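PDB 2V84: Spermidine/putrescine ABC transporter, periplasmic binding protein, which probably binds polyamines such as spermidine and putrescine in the periplasm as the receptor component of an ABC transporter. Local coordinates for residues 166-171 and 252-257; 181-184 and 188-191. All blocks are in the same frame, centred on the assembly; numbering follows the deposited sequence.

How the contacts relate
Both contacts lie in the same lobe of a bilobed solute-binding protein, with centres about 12 Å apart. In chain order, 166-171 starts helix 166-176. The loop segment 181-184 and helical segment 188-191 follow, and strand segment 252-257 comes last, so contact 2 falls between the two halves of contact 1. Contact 1 joins helix 166-176 to the mixed sheet near the chain centre. Contact 2 lies further out, where the chain turns into helix 186-200. Arg167 connects them: its NH2 probably bonds to Val181 O, at 3.2 Å. Contact 2 thus packs close to the helix whose first residues, with Asp165, make up the predicted spermidine site.

Contact 1 (166-171 and 252-257); sequences MREVMG and ASPVYV
Glu168 turns its CG beside its own backbone N and anti to the carbonyl carbon (chi1 -73°). The chain bends at chi2 (-58°), and this brings the carboxylate toward Pro254, at the start of strand 254-260. OE1 touches the proline ring at two carbons: Glu168 OE1 lies 3.7 Å from Pro254 CB and 3.8 Å from Pro254 CG. Both carbons lie on one side of the carboxylate plane, tilted out of it. This is a van der Waals contact. The same ring carbon, CG, also rests on Gly171, which has no side chain to hold it off, with CD a little further away. Pro254 CG comes within 3.6 Å of Gly171 C, and the CA atoms of the two residues are 5.7 Å apart. The ring therefore packs on bare helix backbone, three residues after Glu168.

A water bridges the two segments. It lies 3.0 Å from Glu168 OE2 and 2.8 Å from Pro254 O, and can donate to either. More acceptors surround it than it has protons, so both bonds need not hold at once. OE2 also has a salt bridge to Lys323, which would favour a charged carboxylate. The backbone N of Glu168 bonds to Asp165 OD2 at the start of the helix. The side chain of Glu168 is about 4 Å from a bound MES molecule, probably from the crystallisation liquor. Glu168 is itself part of the spermidine site predicted at the start of this helix, consistent with the ligand pocket of a polyamine-binding protein.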
ATOM      1  N   MET A 166     -12.090   2.383   0.071  0.50 27.82           N
ATOM      2  CA  MET A 166     -12.759   3.111   1.150  0.50 27.08           C
ATOM      3  C   MET A 166     -11.816   3.801   2.133  0.50 27.54           C
ATOM      4  O   MET A 166     -12.044   4.943   2.515  0.50 27.58           O
ATOM      5  CB  MET A 166     -13.665   2.158   1.936  0.50 27.27           C
ATOM      6  CG  MET A 166     -14.283   2.760   3.193  0.50 26.57           C
ATOM      7  SD  MET A 166     -15.368   1.581   3.987  0.50 25.23           S
ATOM      8  CE  MET A 166     -14.128   0.490   4.717  0.50 25.69           C
ATOM      9  N   ARG A 167     -10.786   3.093   2.587  1.00 27.72           N
ATOM     10  CA  ARG A 167      -9.865   3.683   3.566  1.00 27.73           C
ATOM     11  C   ARG A 167      -8.983   4.773   2.945  1.00 27.33           C
ATOM     12  O   ARG A 167      -8.672   5.759   3.615  1.00 27.22           O
ATOM     13  CB  ARG A 167      -9.055   2.618   4.320  1.00 27.34           C
ATOM     14  CG  ARG A 167      -9.904   1.633   5.077  1.00 27.84           C
ATOM     15  CD  ARG A 167     -10.641   2.259   6.286  1.00 29.40           C
ATOM     16  NE  ARG A 167      -9.813   3.190   7.066  1.00 29.20           N
ATOM     17  CZ  ARG A 167      -9.038   2.849   8.096  1.00 30.53           C
ATOM     18  NH1 ARG A 167      -8.939   1.588   8.487  1.00 26.51           N
ATOM     19  NH2 ARG A 167      -8.330   3.783   8.728  1.00 30.68           N
ATOM     20  N   GLU A 168      -8.609   4.600   1.676  1.00 27.12           N
ATOM     21  CA  GLU A 168      -7.853   5.636   0.940  1.00 26.72           C
ATOM     22  C   GLU A 168      -8.652   6.904   0.709  1.00 26.95           C
ATOM     23  O   GLU A 168      -8.150   8.010   0.942  1.00 26.33           O
ATOM     24  CB  GLU A 168      -7.349   5.130  -0.426  1.00 26.90           C
ATOM     25  CG  GLU A 168      -6.182   4.124  -0.398  1.00 28.82           C
ATOM     26  CD  GLU A 168      -4.900   4.588   0.301  1.00 28.33           C
ATOM     27  OE1 GLU A 168      -4.727   5.760   0.692  1.00 29.07           O
ATOM     28  OE2 GLU A 168      -4.038   3.728   0.488  1.00 33.09           O
ATOM     29  N   VAL A 169      -9.887   6.755   0.227  1.00 26.05           N
ATOM     30  CA  VAL A 169     -10.701   7.922  -0.114  1.00 25.79           C
ATOM     31  C   VAL A 169     -11.227   8.638   1.133  1.00 26.24           C
ATOM     32  O   VAL A 169     -11.052   9.853   1.276  1.00 25.37           O
ATOM     33  CB  VAL A 169     -11.795   7.571  -1.158  1.00 26.44           C
ATOM     34  CG1 VAL A 169     -12.656   8.791  -1.505  1.00 25.18           C
ATOM     35  CG2 VAL A 169     -11.099   7.083  -2.448  1.00 26.69           C
ATOM     36  N   MET A 170     -11.815   7.877   2.052  1.00 26.48           N
ATOM     37  CA  MET A 170     -12.213   8.444   3.349  1.00 27.50           C
ATOM     38  C   MET A 170     -11.012   9.054   4.073  1.00 27.65           C
ATOM     39  O   MET A 170     -11.114  10.139   4.680  1.00 27.49           O
ATOM     40  CB  MET A 170     -12.910   7.404   4.242  1.00 27.73           C
ATOM     41  CG  MET A 170     -14.336   7.031   3.815  1.00 30.14           C
ATOM     42  SD  MET A 170     -15.492   8.433   3.684  1.00 33.41           S
ATOM     43  CE  MET A 170     -15.879   8.615   5.425  1.00 29.79           C
ATOM     44  N   GLY A 171      -9.875   8.365   3.998  1.00 27.36           N
ATOM     45  CA  GLY A 171      -8.641   8.821   4.636  1.00 26.85           C
ATOM     46  C   GLY A 171      -8.173  10.162   4.109  1.00 27.98           C
ATOM     47  O   GLY A 171      -7.839  11.059   4.883  1.00 28.43           O
ATOM     48  N   ALA A 252      -1.930  15.240   6.881  1.00 29.64           N
ATOM     49  CA  ALA A 252      -1.443  13.907   7.234  1.00 28.77           C
ATOM     50  C   ALA A 252      -2.103  12.851   6.356  1.00 28.27           C
ATOM     51  O   ALA A 252      -2.970  12.115   6.794  1.00 26.98           O
ATOM     52  CB  ALA A 252      -1.678  13.615   8.726  1.00 29.39           C
ATOM     53  N   SER A 253      -1.692  12.807   5.092  1.00 28.32           N
ATOM     54  CA  SER A 253      -2.262  11.883   4.109  1.00 28.26           C
ATOM     55  C   SER A 253      -2.095  10.427   4.534  1.00 28.35           C
ATOM     56  O   SER A 253      -1.101  10.085   5.170  1.00 28.80           O
ATOM     57  CB  SER A 253      -1.588  12.072   2.756  1.00 27.44           C
ATOM     58  OG  SER A 253      -1.624  13.426   2.371  1.00 27.28           O
ATOM     59  N   PRO A 254      -3.052   9.562   4.143  1.00 28.67           N
ATOM     60  CA  PRO A 254      -2.941   8.148   4.486  1.00 27.89           C
ATOM     61  C   PRO A 254      -1.698   7.462   3.907  1.00 28.52           C
ATOM     62  O   PRO A 254      -1.360   7.608   2.718  1.00 28.41           O
ATOM     63  CB  PRO A 254      -4.210   7.509   3.916  1.00 27.11           C
ATOM     64  CG  PRO A 254      -5.013   8.578   3.296  1.00 28.11           C
ATOM     65  CD  PRO A 254      -4.260   9.880   3.356  1.00 28.64           C
ATOM     66  N   VAL A 255      -1.048   6.681   4.766  1.00 28.72           N
ATOM     67  CA  VAL A 255       0.157   5.925   4.457  1.00 28.62           C
ATOM     68  C   VAL A 255      -0.155   4.437   4.744  1.00 27.75           C
ATOM     69  O   VAL A 255      -0.987   4.132   5.582  1.00 28.06           O
ATOM     70  CB  VAL A 255       1.365   6.476   5.304  1.00 29.13           C
ATOM     71  CG1 VAL A 255       2.617   5.642   5.145  1.00 31.12           C
ATOM     72  CG2 VAL A 255       1.679   7.924   4.917  1.00 29.93           C
ATOM     73  N   TYR A 256       0.469   3.511   4.018  1.00 27.36           N
ATOM     74  CA  TYR A 256       0.263   2.076   4.285  1.00 26.62           C
ATOM     75  C   TYR A 256       1.563   1.381   4.656  1.00 27.01           C
ATOM     76  O   TYR A 256       2.630   1.809   4.250  1.00 26.25           O
ATOM     77  CB  TYR A 256      -0.415   1.351   3.092  1.00 26.27           C
ATOM     78  CG  TYR A 256       0.462   1.259   1.866  1.00 26.62           C
ATOM     79  CD1 TYR A 256       1.485   0.293   1.769  1.00 25.99           C
ATOM     80  CD2 TYR A 256       0.282   2.131   0.814  1.00 26.84           C
ATOM     81  CE1 TYR A 256       2.324   0.237   0.660  1.00 26.88           C
ATOM     82  CE2 TYR A 256       1.090   2.067  -0.306  1.00 27.09           C
ATOM     83  CZ  TYR A 256       2.104   1.124  -0.383  1.00 28.32           C
ATOM     84  OH  TYR A 256       2.913   1.099  -1.496  1.00 27.72           O
ATOM     85  N   VAL A 257       1.473   0.328   5.470  1.00 27.50           N
ATOM     86  CA  VAL A 257       2.594  -0.597   5.640  1.00 27.23           C
ATOM     87  C   VAL A 257       2.094  -2.027   5.385  1.00 25.86           C
ATOM     88  O   VAL A 257       1.115  -2.456   5.975  1.00 26.01           O
ATOM     89  CB  VAL A 257       3.298  -0.483   7.027  1.00 27.87           C
ATOM     90  CG1 VAL A 257       2.279  -0.603   8.173  1.00 31.02           C
ATOM     91  CG2 VAL A 257       4.424  -1.524   7.124  1.00 26.05           C
TER
HETATM   92  O   HOH W   1      -1.593   5.380   1.094  1.00 21.47           O

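Contact 2 (181-184 and 188-191); sequences VNTK and ELAQ
The carboxylate of Glu188 meets Thr183 at one oxygen, OE2, and not over a face. Thr183 OG1 approaches almost in line with the CD-OE2 bond of Glu188, with a CD-OE2-OG1 angle of 163°, and is tilted only slightly from the carboxylate plane. Thr183 OG1 donates to Glu188 OE2 at 2.5 Å. That is very short, and it belongs to one of two deposited conformers of Glu188, so both the length and the direction of the bond are doubtful. The Thr183 hydroxyl stands anti to its backbone N (chi1 -160°), which turns it to Glu188 and CG2 to Leu189. Thr183 CG2 lies 3.9 Å from Leu189 CD2, and the two side chains lie alongside with their ends pointing opposite ways. The threonine thus has a polar and an apolar partner on adjacent helix residues.

Leu189 continues the apolar layer onto Met170 and Leu174 of helix 166-176 and Tyr333 of helix 330-342. Thr183 O accepts a bond from Tyr333 OH. Asn185 OD1 accepts the backbone N-H of Glu188, while Thr183 OG1 has a weak bond with Asn185 N, consistent with an ST turn just before helix 186-200.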
ATOM      1  N   VAL A 181      -6.895   9.949   9.893  1.00 32.81           N
ATOM      2  CA  VAL A 181      -7.356   9.022   8.853  1.00 32.08           C
ATOM      3  C   VAL A 181      -7.922   7.731   9.448  1.00 31.31           C
ATOM      4  O   VAL A 181      -8.552   6.933   8.749  1.00 30.86           O
ATOM      5  CB  VAL A 181      -6.282   8.728   7.713  1.00 31.93           C
ATOM      6  CG1 VAL A 181      -5.578  10.005   7.271  1.00 32.96           C
ATOM      7  CG2 VAL A 181      -5.285   7.702   8.126  1.00 31.95           C
ATOM      8  N   ASN A 182      -7.733   7.547  10.758  1.00 31.79           N
ATOM      9  CA  ASN A 182      -8.267   6.389  11.466  1.00 31.52           C
ATOM     10  C   ASN A 182      -9.309   6.761  12.511  1.00 32.58           C
ATOM     11  O   ASN A 182      -9.601   5.954  13.400  1.00 32.73           O
ATOM     12  CB  ASN A 182      -7.144   5.598  12.171  1.00 31.12           C
ATOM     13  CG  ASN A 182      -6.045   5.190  11.228  1.00 30.48           C
ATOM     14  OD1 ASN A 182      -6.302   4.526  10.228  1.00 29.59           O
ATOM     15  ND2 ASN A 182      -4.815   5.606  11.522  1.00 29.12           N
ATOM     16  N   THR A 183      -9.858   7.970  12.400  1.00 32.60           N
ATOM     17  CA  THR A 183     -10.792   8.482  13.398  1.00 32.98           C
ATOM     18  C   THR A 183     -11.965   7.532  13.649  1.00 33.37           C
ATOM     19  O   THR A 183     -12.367   6.752  12.778  1.00 33.96           O
ATOM     20  CB  THR A 183     -11.294   9.909  13.059  1.00 32.49           C
ATOM     21  OG1 THR A 183     -11.801  10.520  14.256  1.00 32.97           O
ATOM     22  CG2 THR A 183     -12.389   9.887  11.984  1.00 31.14           C
ATOM     23  N   LYS A 184     -12.481   7.591  14.869  1.00 33.89           N
ATOM     24  CA  LYS A 184     -13.601   6.784  15.274  1.00 34.11           C
ATOM     25  C   LYS A 184     -14.781   7.706  15.545  1.00 34.21           C
ATOM     26  O   LYS A 184     -15.897   7.235  15.811  1.00 34.59           O
ATOM     27  CB  LYS A 184     -13.235   6.008  16.534  1.00 34.29           C
ATOM     28  CG  LYS A 184     -12.268   4.850  16.262  1.00 34.91           C
ATOM     29  CD  LYS A 184     -11.116   4.848  17.253  1.00 37.68           C
ATOM     30  CE  LYS A 184     -10.173   3.690  16.978  1.00 39.98           C
ATOM     31  NZ  LYS A 184      -9.040   3.658  17.952  1.00 42.20           N
ATOM     32  N   GLU A 188     -17.017  13.342  12.423  0.50 32.70           N
ATOM     33  CA  GLU A 188     -15.867  13.542  11.534  0.50 32.47           C
ATOM     34  C   GLU A 188     -15.991  12.699  10.266  0.50 32.03           C
ATOM     35  O   GLU A 188     -15.649  13.157   9.178  0.50 32.15           O
ATOM     36  CB  GLU A 188     -14.554  13.263  12.267  0.50 32.25           C
ATOM     37  CG  GLU A 188     -14.214  14.333  13.300  0.50 32.98           C
ATOM     38  CD  GLU A 188     -12.970  14.031  14.113  0.50 32.94           C
ATOM     39  OE1 GLU A 188     -12.548  14.919  14.883  0.50 33.47           O
ATOM     40  OE2 GLU A 188     -12.415  12.920  13.998  0.50 33.07           O
ATOM     41  N   LEU A 189     -16.487  11.473  10.420  1.00 31.78           N
ATOM     42  CA  LEU A 189     -16.740  10.577   9.292  1.00 30.94           C
ATOM     43  C   LEU A 189     -17.851  11.057   8.376  1.00 30.95           C
ATOM     44  O   LEU A 189     -17.717  11.003   7.155  1.00 30.71           O
ATOM     45  CB  LEU A 189     -17.023   9.158   9.796  1.00 30.94           C
ATOM     46  CG  LEU A 189     -15.798   8.468  10.406  1.00 29.80           C
ATOM     47  CD1 LEU A 189     -16.155   7.176  11.128  1.00 30.75           C
ATOM     48  CD2 LEU A 189     -14.733   8.208   9.340  1.00 28.16           C
ATOM     49  N   ALA A 190     -18.951  11.525   8.965  1.00 30.78           N
ATOM     50  CA  ALA A 190     -20.040  12.128   8.203  1.00 30.58           C
ATOM     51  C   ALA A 190     -19.566  13.353   7.415  1.00 30.78           C
ATOM     52  O   ALA A 190     -19.945  13.553   6.253  1.00 30.42           O
ATOM     53  CB  ALA A 190     -21.205  12.490   9.148  1.00 30.42           C
ATOM     54  N   GLN A 191     -18.737  14.171   8.052  1.00 30.78           N
ATOM     55  CA  GLN A 191     -18.154  15.350   7.409  1.00 31.52           C
ATOM     56  C   GLN A 191     -17.275  14.957   6.217  1.00 30.48           C
ATOM     57  O   GLN A 191     -17.334  15.571   5.152  1.00 30.53           O
ATOM     58  CB  GLN A 191     -17.310  16.091   8.443  1.00 31.99           C
ATOM     59  CG  GLN A 191     -16.918  17.518   8.062  1.00 34.34           C
ATOM     60  CD  GLN A 191     -16.413  18.299   9.279  1.00 34.10           C
ATOM     61  OE1 GLN A 191     -16.749  17.970  10.436  1.00 35.02           O
ATOM     62  NE2 GLN A 191     -15.605  19.337   9.025  1.00 35.46           N
TER